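Long-range contact in thioredoxin-like protein (Klebsiella pneumoniae subsp. pneumoniae MGH 78578, PDB 3TY1), which is of unconfirmed function but belongs to a family related to the galactose mutarotases and probably binds carbohydrate: residues A[207-221]-A[311-325]. Residues are numbered along the deposited sequence; the frame is centred on the assembly and turned at random.
Sequences QIIYHSNFGTPILEE and YVTGIEPGTSYAYPV. With SO4 (sulfate ion), chain L.
With CG anti to the backbone N (chi1 -162°), H211 swings its imidazole beside E316, whose chain, extended beyond CG, runs the same way and lays its carboxylate over one face of the ring. The two residues sit on neighbouring antiparallel strands, 204-214 and 311-318, in one sheet of the β-supersandwich characteristic of the galactose mutarotase-like fold. Ring and carboxylate planes are 29° apart; E316 OE2 comes 3.0 Å from H211 CE1, a stacked contact without a hydrogen bond. The imidazole is instead held at its edge: H211 ND1 donates to a lone pair of N213 OD1 (2.7 Å), while NE2 donates to sulfate O3 at 2.8 Å. This sulfate, probably from the crystallisation liquor, is also hydrogen-bonded to H136 NE2. The strands are stitched by backbone bonds at S212-I315, one of them weak, and at F214-T313. Across the sheet from H211 and N213, F214 CE2 meets I315 CD1, where A286 and I288 of strand 285-291 pack against them. Past F214, L219 puts CD2 over one face of the Y311 ring and tightly against V312 CA; the phenol OH of Y311 reaches on to the carbonyl of Q250. At the opposite end T319 grips I208 twice, its N bonding to I208 O and its OG1 receiving I208 N. Beyond it, the amide of Q207 binds S320 OG almost in its own plane, NE2 to OG 2.9 Å; S320 OG is also hydrogen-bonded to E328 OE1, and a water joins Q207 NE2 to Y323 O.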
ATOM      1  N   GLN A 207      -4.540 -21.974   9.285  1.00 35.55           N
ATOM      2  CA  GLN A 207      -5.307 -22.613   8.233  1.00 34.80           C
ATOM      3  C   GLN A 207      -4.524 -22.531   6.928  1.00 35.44           C
ATOM      4  O   GLN A 207      -3.829 -21.543   6.700  1.00 37.72           O
ATOM      5  CB  GLN A 207      -6.631 -21.911   7.990  1.00 34.97           C
ATOM      6  CG  GLN A 207      -7.562 -21.774   9.169  1.00 35.38           C
ATOM      7  CD  GLN A 207      -8.741 -20.923   8.802  1.00 35.11           C
ATOM      8  OE1 GLN A 207      -8.662 -19.686   8.874  1.00 34.66           O
ATOM      9  NE2 GLN A 207      -9.842 -21.567   8.364  1.00 33.52           N
ATOM     10  N   ILE A 208      -4.676 -23.521   6.054  1.00 34.39           N
ATOM     11  CA  ILE A 208      -4.029 -23.448   4.718  1.00 33.99           C
ATOM     12  C   ILE A 208      -4.820 -24.203   3.670  1.00 32.53           C
ATOM     13  O   ILE A 208      -5.295 -25.280   3.936  1.00 34.17           O
ATOM     14  CB  ILE A 208      -2.554 -23.955   4.767  1.00 32.91           C
ATOM     15  CG1 ILE A 208      -1.828 -23.889   3.403  1.00 32.48           C
ATOM     16  CG2 ILE A 208      -2.472 -25.384   5.372  1.00 36.68           C
ATOM     17  CD1 ILE A 208      -1.685 -22.462   2.814  1.00 29.84           C
ATOM     18  N   ILE A 209      -4.925 -23.625   2.465  1.00 31.68           N
ATOM     19  CA  ILE A 209      -5.468 -24.298   1.309  1.00 30.73           C
ATOM     20  C   ILE A 209      -4.393 -24.127   0.222  1.00 32.24           C
ATOM     21  O   ILE A 209      -3.945 -22.983  -0.028  1.00 28.17           O
ATOM     22  CB  ILE A 209      -6.825 -23.658   0.842  1.00 33.56           C
ATOM     23  CG1 ILE A 209      -7.892 -23.764   1.925  1.00 39.79           C
ATOM     24  CG2 ILE A 209      -7.273 -24.282  -0.476  1.00 32.14           C
ATOM     25  CD1 ILE A 209      -9.235 -23.134   1.577  1.00 31.64           C
ATOM     26  N   TYR A 210      -3.959 -25.241  -0.389  1.00 28.60           N
ATOM     27  CA  TYR A 210      -3.055 -25.238  -1.539  1.00 28.76           C
ATOM     28  C   TYR A 210      -3.939 -25.126  -2.787  1.00 28.62           C
ATOM     29  O   TYR A 210      -4.395 -26.128  -3.359  1.00 33.03           O
ATOM     30  CB  TYR A 210      -2.180 -26.487  -1.517  1.00 29.52           C
ATOM     31  CG  TYR A 210      -1.053 -26.333  -0.522  1.00 31.92           C
ATOM     32  CD1 TYR A 210      -1.239 -26.550   0.823  1.00 34.58           C
ATOM     33  CD2 TYR A 210       0.199 -25.882  -0.942  1.00 31.22           C
ATOM     34  CE1 TYR A 210      -0.195 -26.340   1.731  1.00 29.22           C
ATOM     35  CE2 TYR A 210       1.202 -25.727  -0.090  1.00 30.67           C
ATOM     36  CZ  TYR A 210       1.020 -25.945   1.258  1.00 30.67           C
ATOM     37  OH  TYR A 210       2.069 -25.716   2.107  1.00 33.09           O
ATOM     38  N   HIS A 211      -4.202 -23.889  -3.182  1.00 28.25           N
ATOM     39  CA  HIS A 211      -5.208 -23.553  -4.167  1.00 28.07           C
ATOM     40  C   HIS A 211      -4.585 -23.738  -5.548  1.00 30.18           C
ATOM     41  O   HIS A 211      -3.891 -22.853  -6.058  1.00 29.88           O
ATOM     42  CB  HIS A 211      -5.650 -22.101  -3.879  1.00 32.46           C
ATOM     43  CG  HIS A 211      -6.950 -21.699  -4.480  1.00 35.64           C
ATOM     44  ND1 HIS A 211      -7.213 -21.805  -5.827  1.00 33.64           N
ATOM     45  CD2 HIS A 211      -8.021 -21.066  -3.934  1.00 40.71           C
ATOM     46  CE1 HIS A 211      -8.392 -21.264  -6.086  1.00 38.62           C
ATOM     47  NE2 HIS A 211      -8.913 -20.822  -4.953  1.00 36.14           N
ATOM     48  N   SER A 212      -4.820 -24.904  -6.139  1.00 27.64           N
ATOM     49  CA  SER A 212      -4.105 -25.331  -7.356  1.00 27.29           C
ATOM     50  C   SER A 212      -5.043 -25.267  -8.551  1.00 27.95           C
ATOM     51  O   SER A 212      -6.105 -25.913  -8.546  1.00 26.86           O
ATOM     52  CB  SER A 212      -3.505 -26.714  -7.115  1.00 30.22           C
ATOM     53  OG  SER A 212      -2.795 -26.763  -5.850  1.00 30.70           O
ATOM     54  N   ASN A 213      -4.646 -24.538  -9.599  1.00 28.05           N
ATOM     55  CA  ASN A 213      -5.567 -24.078 -10.639  1.00 26.40           C
ATOM     56  C   ASN A 213      -5.158 -24.503 -12.031  1.00 28.98           C
ATOM     57  O   ASN A 213      -4.028 -24.253 -12.446  1.00 29.09           O
ATOM     58  CB  ASN A 213      -5.670 -22.537 -10.522  1.00 30.12           C
ATOM     59  CG  ASN A 213      -5.841 -22.094  -9.066  1.00 30.21           C
ATOM     60  OD1 ASN A 213      -6.729 -22.575  -8.396  1.00 32.32           O
ATOM     61  ND2 ASN A 213      -4.972 -21.221  -8.577  1.00 31.79           N
ATOM     62  N   PHE A 214      -6.087 -25.126 -12.761  1.00 28.52           N
ATOM     63  CA  PHE A 214      -5.773 -25.761 -14.054  1.00 29.98           C
ATOM     64  C   PHE A 214      -6.814 -25.314 -15.067  1.00 29.46           C
ATOM     65  O   PHE A 214      -8.008 -25.399 -14.802  1.00 27.92           O
ATOM     66  CB  PHE A 214      -5.800 -27.305 -13.933  1.00 28.03           C
ATOM     67  CG  PHE A 214      -4.929 -27.834 -12.831  1.00 32.54           C
ATOM     68  CD1 PHE A 214      -3.573 -28.069 -13.034  1.00 29.62           C
ATOM     69  CD2 PHE A 214      -5.452 -28.034 -11.558  1.00 35.65           C
ATOM     70  CE1 PHE A 214      -2.756 -28.545 -11.987  1.00 33.77           C
ATOM     71  CE2 PHE A 214      -4.654 -28.470 -10.526  1.00 29.49           C
ATOM     72  CZ  PHE A 214      -3.284 -28.755 -10.743  1.00 29.18           C
ATOM     73  N   GLY A 215      -6.351 -24.793 -16.199  1.00 30.01           N
ATOM     74  CA  GLY A 215      -7.244 -24.367 -17.282  1.00 32.54           C
ATOM     75  C   GLY A 215      -6.892 -25.177 -18.512  1.00 32.16           C
ATOM     76  O   GLY A 215      -6.396 -26.342 -18.408  1.00 32.20           O
ATOM     77  N   THR A 216      -7.132 -24.591 -19.680  1.00 33.27           N
ATOM     78  CA  THR A 216      -6.775 -25.254 -20.935  1.00 35.72           C
ATOM     79  C   THR A 216      -5.243 -25.463 -20.991  1.00 33.50           C
ATOM     80  O   THR A 216      -4.507 -24.677 -20.408  1.00 34.41           O
ATOM     81  CB  THR A 216      -7.255 -24.452 -22.181  1.00 39.37           C
ATOM     82  OG1 THR A 216      -6.631 -23.170 -22.185  1.00 40.15           O
ATOM     83  CG2 THR A 216      -8.761 -24.270 -22.162  1.00 47.45           C
ATOM     84  N   PRO A 217      -4.754 -26.495 -21.700  1.00 34.07           N
ATOM     85  CA  PRO A 217      -5.427 -27.511 -22.516  1.00 36.64           C
ATOM     86  C   PRO A 217      -5.941 -28.727 -21.777  1.00 37.09           C
ATOM     87  O   PRO A 217      -6.450 -29.645 -22.423  1.00 40.61           O
ATOM     88  CB  PRO A 217      -4.323 -27.970 -23.464  1.00 39.70           C
ATOM     89  CG  PRO A 217      -3.054 -27.808 -22.649  1.00 36.56           C
ATOM     90  CD  PRO A 217      -3.279 -26.675 -21.705  1.00 34.59           C
ATOM     91  N   ILE A 218      -5.771 -28.788 -20.457  1.00 33.18           N
ATOM     92  CA  ILE A 218      -6.286 -29.928 -19.674  1.00 35.53           C
ATOM     93  C   ILE A 218      -7.786 -29.813 -19.513  1.00 35.90           C
ATOM     94  O   ILE A 218      -8.521 -30.747 -19.813  1.00 35.55           O
ATOM     95  CB  ILE A 218      -5.621 -30.046 -18.309  1.00 34.83           C
ATOM     96  CG1 ILE A 218      -4.097 -30.226 -18.475  1.00 36.15           C
ATOM     97  CG2 ILE A 218      -6.200 -31.228 -17.568  1.00 37.09           C
ATOM     98  CD1 ILE A 218      -3.305 -30.213 -17.164  1.00 33.49           C
ATOM     99  N   LEU A 219      -8.240 -28.651 -19.054  1.00 34.28           N
ATOM    100  CA  LEU A 219      -9.660 -28.391 -18.839  1.00 32.32           C
ATOM    101  C   LEU A 219     -10.296 -28.122 -20.188  1.00 33.01           C
ATOM    102  O   LEU A 219      -9.730 -27.421 -21.017  1.00 34.78           O
ATOM    103  CB  LEU A 219      -9.892 -27.207 -17.888  1.00 31.12           C
ATOM    104  CG  LEU A 219     -11.314 -26.965 -17.435  1.00 32.71           C
ATOM    105  CD1 LEU A 219     -11.835 -28.123 -16.599  1.00 33.42           C
ATOM    106  CD2 LEU A 219     -11.356 -25.645 -16.618  1.00 29.68           C
ATOM    107  N   GLU A 220     -11.441 -28.754 -20.394  1.00 32.98           N
ATOM    108  CA  GLU A 220     -12.256 -28.666 -21.595  1.00 34.00           C
ATOM    109  C   GLU A 220     -13.564 -29.391 -21.291  1.00 36.53           C
ATOM    110  O   GLU A 220     -13.694 -30.047 -20.252  1.00 35.57           O
ATOM    111  CB  GLU A 220     -11.565 -29.339 -22.785  1.00 35.95           C
ATOM    112  CG  GLU A 220     -11.229 -30.838 -22.575  1.00 33.78           C
ATOM    113  CD  GLU A 220     -10.474 -31.465 -23.724  1.00 41.69           C
ATOM    114  OE1 GLU A 220     -10.036 -30.737 -24.626  1.00 46.58           O
ATOM    115  OE2 GLU A 220     -10.319 -32.709 -23.717  1.00 45.24           O
ATOM    116  N   GLU A 221     -14.537 -29.217 -22.168  1.00 37.36           N
ATOM    117  CA  GLU A 221     -15.777 -29.991 -22.132  1.00 38.65           C
ATOM    118  C   GLU A 221     -15.427 -31.484 -22.131  1.00 38.32           C
ATOM    119  O   GLU A 221     -14.672 -31.946 -22.989  1.00 38.14           O
ATOM    120  CB  GLU A 221     -16.630 -29.690 -23.370  1.00 38.59           C
ATOM    121  CG  GLU A 221     -18.008 -30.301 -23.309  1.00 49.01           C
ATOM    122  CD  GLU A 221     -18.893 -29.820 -24.442  1.00 62.07           C
ATOM    123  OE1 GLU A 221     -19.118 -28.593 -24.579  1.00 75.62           O
ATOM    124  OE2 GLU A 221     -19.381 -30.669 -25.189  1.00 69.64           O
ATOM    125  N   TYR A 311     -11.931 -19.699 -17.153  1.00 29.94           N
ATOM    126  CA  TYR A 311     -12.274 -21.108 -17.433  1.00 29.55           C
ATOM    127  C   TYR A 311     -11.170 -21.909 -16.752  1.00 25.26           C
ATOM    128  O   TYR A 311     -10.064 -22.054 -17.274  1.00 27.06           O
ATOM    129  CB  TYR A 311     -12.358 -21.374 -18.932  1.00 29.97           C
ATOM    130  CG  TYR A 311     -12.830 -22.789 -19.257  1.00 32.65           C
ATOM    131  CD1 TYR A 311     -14.111 -23.203 -18.903  1.00 28.31           C
ATOM    132  CD2 TYR A 311     -11.977 -23.707 -19.851  1.00 28.86           C
ATOM    133  CE1 TYR A 311     -14.567 -24.502 -19.195  1.00 33.18           C
ATOM    134  CE2 TYR A 311     -12.416 -25.033 -20.164  1.00 33.41           C
ATOM    135  CZ  TYR A 311     -13.710 -25.426 -19.807  1.00 31.17           C
ATOM    136  OH  TYR A 311     -14.162 -26.698 -20.055  1.00 34.65           O
ATOM    137  N   VAL A 312     -11.461 -22.363 -15.539  1.00 26.26           N
ATOM    138  CA  VAL A 312     -10.452 -22.931 -14.693  1.00 27.86           C
ATOM    139  C   VAL A 312     -11.084 -23.803 -13.607  1.00 30.06           C
ATOM    140  O   VAL A 312     -12.249 -23.615 -13.234  1.00 28.93           O
ATOM    141  CB  VAL A 312      -9.607 -21.753 -14.040  1.00 28.32           C
ATOM    142  CG1 VAL A 312     -10.511 -20.779 -13.313  1.00 24.82           C
ATOM    143  CG2 VAL A 312      -8.475 -22.265 -13.154  1.00 27.43           C
ATOM    144  N   THR A 313     -10.315 -24.776 -13.134  1.00 29.08           N
ATOM    145  CA  THR A 313     -10.726 -25.564 -11.996  1.00 29.67           C
ATOM    146  C   THR A 313      -9.643 -25.546 -10.942  1.00 28.53           C
ATOM    147  O   THR A 313      -8.433 -25.557 -11.235  1.00 29.06           O
ATOM    148  CB  THR A 313     -11.088 -27.050 -12.390  1.00 30.39           C
ATOM    149  OG1 THR A 313     -11.622 -27.746 -11.241  1.00 30.90           O
ATOM    150  CG2 THR A 313      -9.875 -27.787 -12.904  1.00 29.23           C
ATOM    151  N   GLY A 314     -10.080 -25.511  -9.697  1.00 30.34           N
ATOM    152  CA  GLY A 314      -9.173 -25.590  -8.547  1.00 29.27           C
ATOM    153  C   GLY A 314      -9.287 -26.936  -7.923  1.00 31.56           C
ATOM    154  O   GLY A 314     -10.429 -27.406  -7.671  1.00 34.04           O
ATOM    155  N   ILE A 315      -8.147 -27.584  -7.676  1.00 30.32           N
ATOM    156  CA  ILE A 315      -8.083 -28.831  -6.856  1.00 30.63           C
ATOM    157  C   ILE A 315      -7.358 -28.349  -5.625  1.00 32.18           C
ATOM    158  O   ILE A 315      -6.178 -28.023  -5.703  1.00 34.87           O
ATOM    159  CB  ILE A 315      -7.296 -29.937  -7.533  1.00 31.35           C
ATOM    160  CG1 ILE A 315      -7.952 -30.314  -8.866  1.00 36.95           C
ATOM    161  CG2 ILE A 315      -7.231 -31.162  -6.613  1.00 31.26           C
ATOM    162  CD1 ILE A 315      -7.185 -31.422  -9.643  1.00 39.31           C
ATOM    163  N   GLU A 316      -8.067 -28.220  -4.513  1.00 31.01           N
ATOM    164  CA  GLU A 316      -7.580 -27.447  -3.371  1.00 29.24           C
ATOM    165  C   GLU A 316      -7.511 -28.206  -2.071  1.00 32.66           C
ATOM    166  O   GLU A 316      -8.444 -28.142  -1.231  1.00 32.53           O
ATOM    167  CB  GLU A 316      -8.473 -26.203  -3.217  1.00 31.42           C
ATOM    168  CG  GLU A 316      -8.799 -25.473  -4.526  1.00 30.85           C
ATOM    169  CD  GLU A 316      -9.685 -24.285  -4.346  1.00 37.57           C
ATOM    170  OE1 GLU A 316     -10.013 -23.926  -3.189  1.00 39.92           O
ATOM    171  OE2 GLU A 316     -10.068 -23.710  -5.392  1.00 35.91           O
ATOM    172  N   PRO A 317      -6.429 -28.945  -1.885  1.00 32.00           N
ATOM    173  CA  PRO A 317      -6.299 -29.657  -0.622  1.00 33.97           C
ATOM    174  C   PRO A 317      -6.028 -28.660   0.487  1.00 33.35           C
ATOM    175  O   PRO A 317      -5.326 -27.670   0.273  1.00 33.60           O
ATOM    176  CB  PRO A 317      -5.129 -30.607  -0.848  1.00 32.71           C
ATOM    177  CG  PRO A 317      -4.492 -30.185  -2.091  1.00 33.42           C
ATOM    178  CD  PRO A 317      -5.399 -29.319  -2.854  1.00 31.16           C
ATOM    179  N   GLY A 318      -6.627 -28.889   1.640  1.00 33.11           N
ATOM    180  CA  GLY A 318      -6.479 -27.966   2.720  1.00 32.70           C
ATOM    181  C   GLY A 318      -6.732 -28.530   4.085  1.00 36.15           C
ATOM    182  O   GLY A 318      -7.159 -29.699   4.228  1.00 39.09           O
ATOM    183  N   THR A 319      -6.428 -27.706   5.089  1.00 37.55           N
ATOM    184  CA  THR A 319      -6.857 -27.976   6.462  1.00 37.85           C
ATOM    185  C   THR A 319      -8.317 -27.522   6.641  1.00 39.88           C
ATOM    186  O   THR A 319      -9.031 -27.995   7.533  1.00 40.16           O
ATOM    187  CB  THR A 319      -5.966 -27.280   7.526  1.00 38.41           C
ATOM    188  OG1 THR A 319      -6.019 -25.869   7.335  1.00 35.42           O
ATOM    189  CG2 THR A 319      -4.520 -27.766   7.461  1.00 35.45           C
ATOM    190  N   SER A 320      -8.750 -26.611   5.776  1.00 38.06           N
ATOM    191  CA  SER A 320     -10.083 -26.014   5.809  1.00 39.00           C
ATOM    192  C   SER A 320     -10.742 -26.031   4.441  1.00 37.44           C
ATOM    193  O   SER A 320     -10.091 -26.174   3.383  1.00 36.67           O
ATOM    194  CB  SER A 320     -10.011 -24.544   6.294  1.00 38.83           C
ATOM    195  OG  SER A 320     -10.214 -24.403   7.678  1.00 41.96           O
ATOM    196  N   TYR A 321     -12.065 -25.907   4.488  1.00 37.76           N
ATOM    197  CA  TYR A 321     -12.860 -25.583   3.323  1.00 36.30           C
ATOM    198  C   TYR A 321     -12.823 -24.061   3.205  1.00 38.38           C
ATOM    199  O   TYR A 321     -12.286 -23.365   4.069  1.00 39.13           O
ATOM    200  CB  TYR A 321     -14.303 -26.117   3.437  1.00 37.91           C
ATOM    201  CG  TYR A 321     -14.364 -27.623   3.458  1.00 38.18           C
ATOM    202  CD1 TYR A 321     -13.896 -28.387   2.371  1.00 38.35           C
ATOM    203  CD2 TYR A 321     -14.888 -28.303   4.548  1.00 44.39           C
ATOM    204  CE1 TYR A 321     -13.984 -29.809   2.399  1.00 41.45           C
ATOM    205  CE2 TYR A 321     -14.953 -29.691   4.582  1.00 44.56           C
ATOM    206  CZ  TYR A 321     -14.500 -30.445   3.512  1.00 43.46           C
ATOM    207  OH  TYR A 321     -14.568 -31.837   3.565  1.00 43.02           O
ATOM    208  N   ALA A 322     -13.389 -23.551   2.114  1.00 35.83           N
ATOM    209  CA  ALA A 322     -13.290 -22.141   1.786  1.00 35.77           C
ATOM    210  C   ALA A 322     -14.303 -21.220   2.468  1.00 36.71           C
ATOM    211  O   ALA A 322     -14.370 -20.014   2.140  1.00 33.86           O
ATOM    212  CB  ALA A 322     -13.339 -21.968   0.226  1.00 32.86           C
ATOM    213  N   TYR A 323     -15.100 -21.760   3.389  1.00 37.76           N
ATOM    214  CA  TYR A 323     -15.968 -20.921   4.210  1.00 36.65           C
ATOM    215  C   TYR A 323     -15.124 -19.954   5.033  1.00 35.97           C
ATOM    216  O   TYR A 323     -13.945 -20.189   5.204  1.00 37.42           O
ATOM    217  CB  TYR A 323     -16.843 -21.740   5.158  1.00 37.69           C
ATOM    218  CG  TYR A 323     -17.787 -22.689   4.473  1.00 37.33           C
ATOM    219  CD1 TYR A 323     -18.883 -22.217   3.778  1.00 37.00           C
ATOM    220  CD2 TYR A 323     -17.575 -24.076   4.515  1.00 46.23           C
ATOM    221  CE1 TYR A 323     -19.761 -23.095   3.143  1.00 41.48           C
ATOM    222  CE2 TYR A 323     -18.443 -24.961   3.883  1.00 43.89           C
ATOM    223  CZ  TYR A 323     -19.528 -24.457   3.193  1.00 41.61           C
ATOM    224  OH  TYR A 323     -20.394 -25.294   2.549  1.00 42.60           O
ATOM    225  N   PRO A 324     -15.721 -18.842   5.521  1.00 37.16           N
ATOM    226  CA  PRO A 324     -14.978 -17.893   6.339  1.00 37.10           C
ATOM    227  C   PRO A 324     -14.485 -18.490   7.652  1.00 38.37           C
ATOM    228  O   PRO A 324     -14.989 -19.515   8.098  1.00 40.23           O
ATOM    229  CB  PRO A 324     -15.985 -16.765   6.601  1.00 39.15           C
ATOM    230  CG  PRO A 324     -17.011 -16.900   5.568  1.00 42.00           C
ATOM    231  CD  PRO A 324     -17.086 -18.364   5.245  1.00 39.67           C
ATOM    232  N   VAL A 325     -13.502 -17.837   8.242  1.00 37.57           N
ATOM    233  CA  VAL A 325     -12.848 -18.311   9.456  1.00 40.71           C
ATOM    234  C   VAL A 325     -13.825 -18.524  10.627  1.00 43.38           C
ATOM    235  O   VAL A 325     -13.587 -19.401  11.468  1.00 44.41           O
ATOM    236  CB  VAL A 325     -11.674 -17.378   9.842  1.00 41.91           C
ATOM    237  CG1 VAL A 325     -12.206 -15.986  10.271  1.00 40.49           C
ATOM    238  CG2 VAL A 325     -10.804 -18.023  10.911  1.00 41.34           C
TER
HETATM  239  S   SO4 L 513     -11.913 -18.629  -4.916  1.00 85.78           S
HETATM  240  O1  SO4 L 513     -11.467 -18.126  -6.219  1.00 72.42           O
HETATM  241  O2  SO4 L 513     -12.765 -19.826  -5.090  1.00 83.89           O
HETATM  242  O3  SO4 L 513     -10.767 -18.976  -4.071  1.00 56.69           O
HETATM  243  O4  SO4 L 513     -12.672 -17.567  -4.253  1.00 75.53           O
HETATM  244  O   HOH W   1     -11.647 -19.889   6.858  1.00 40.83           O
HETATM  245  O   HOH W   2      -8.547 -22.063 -19.420  0.50 23.41           O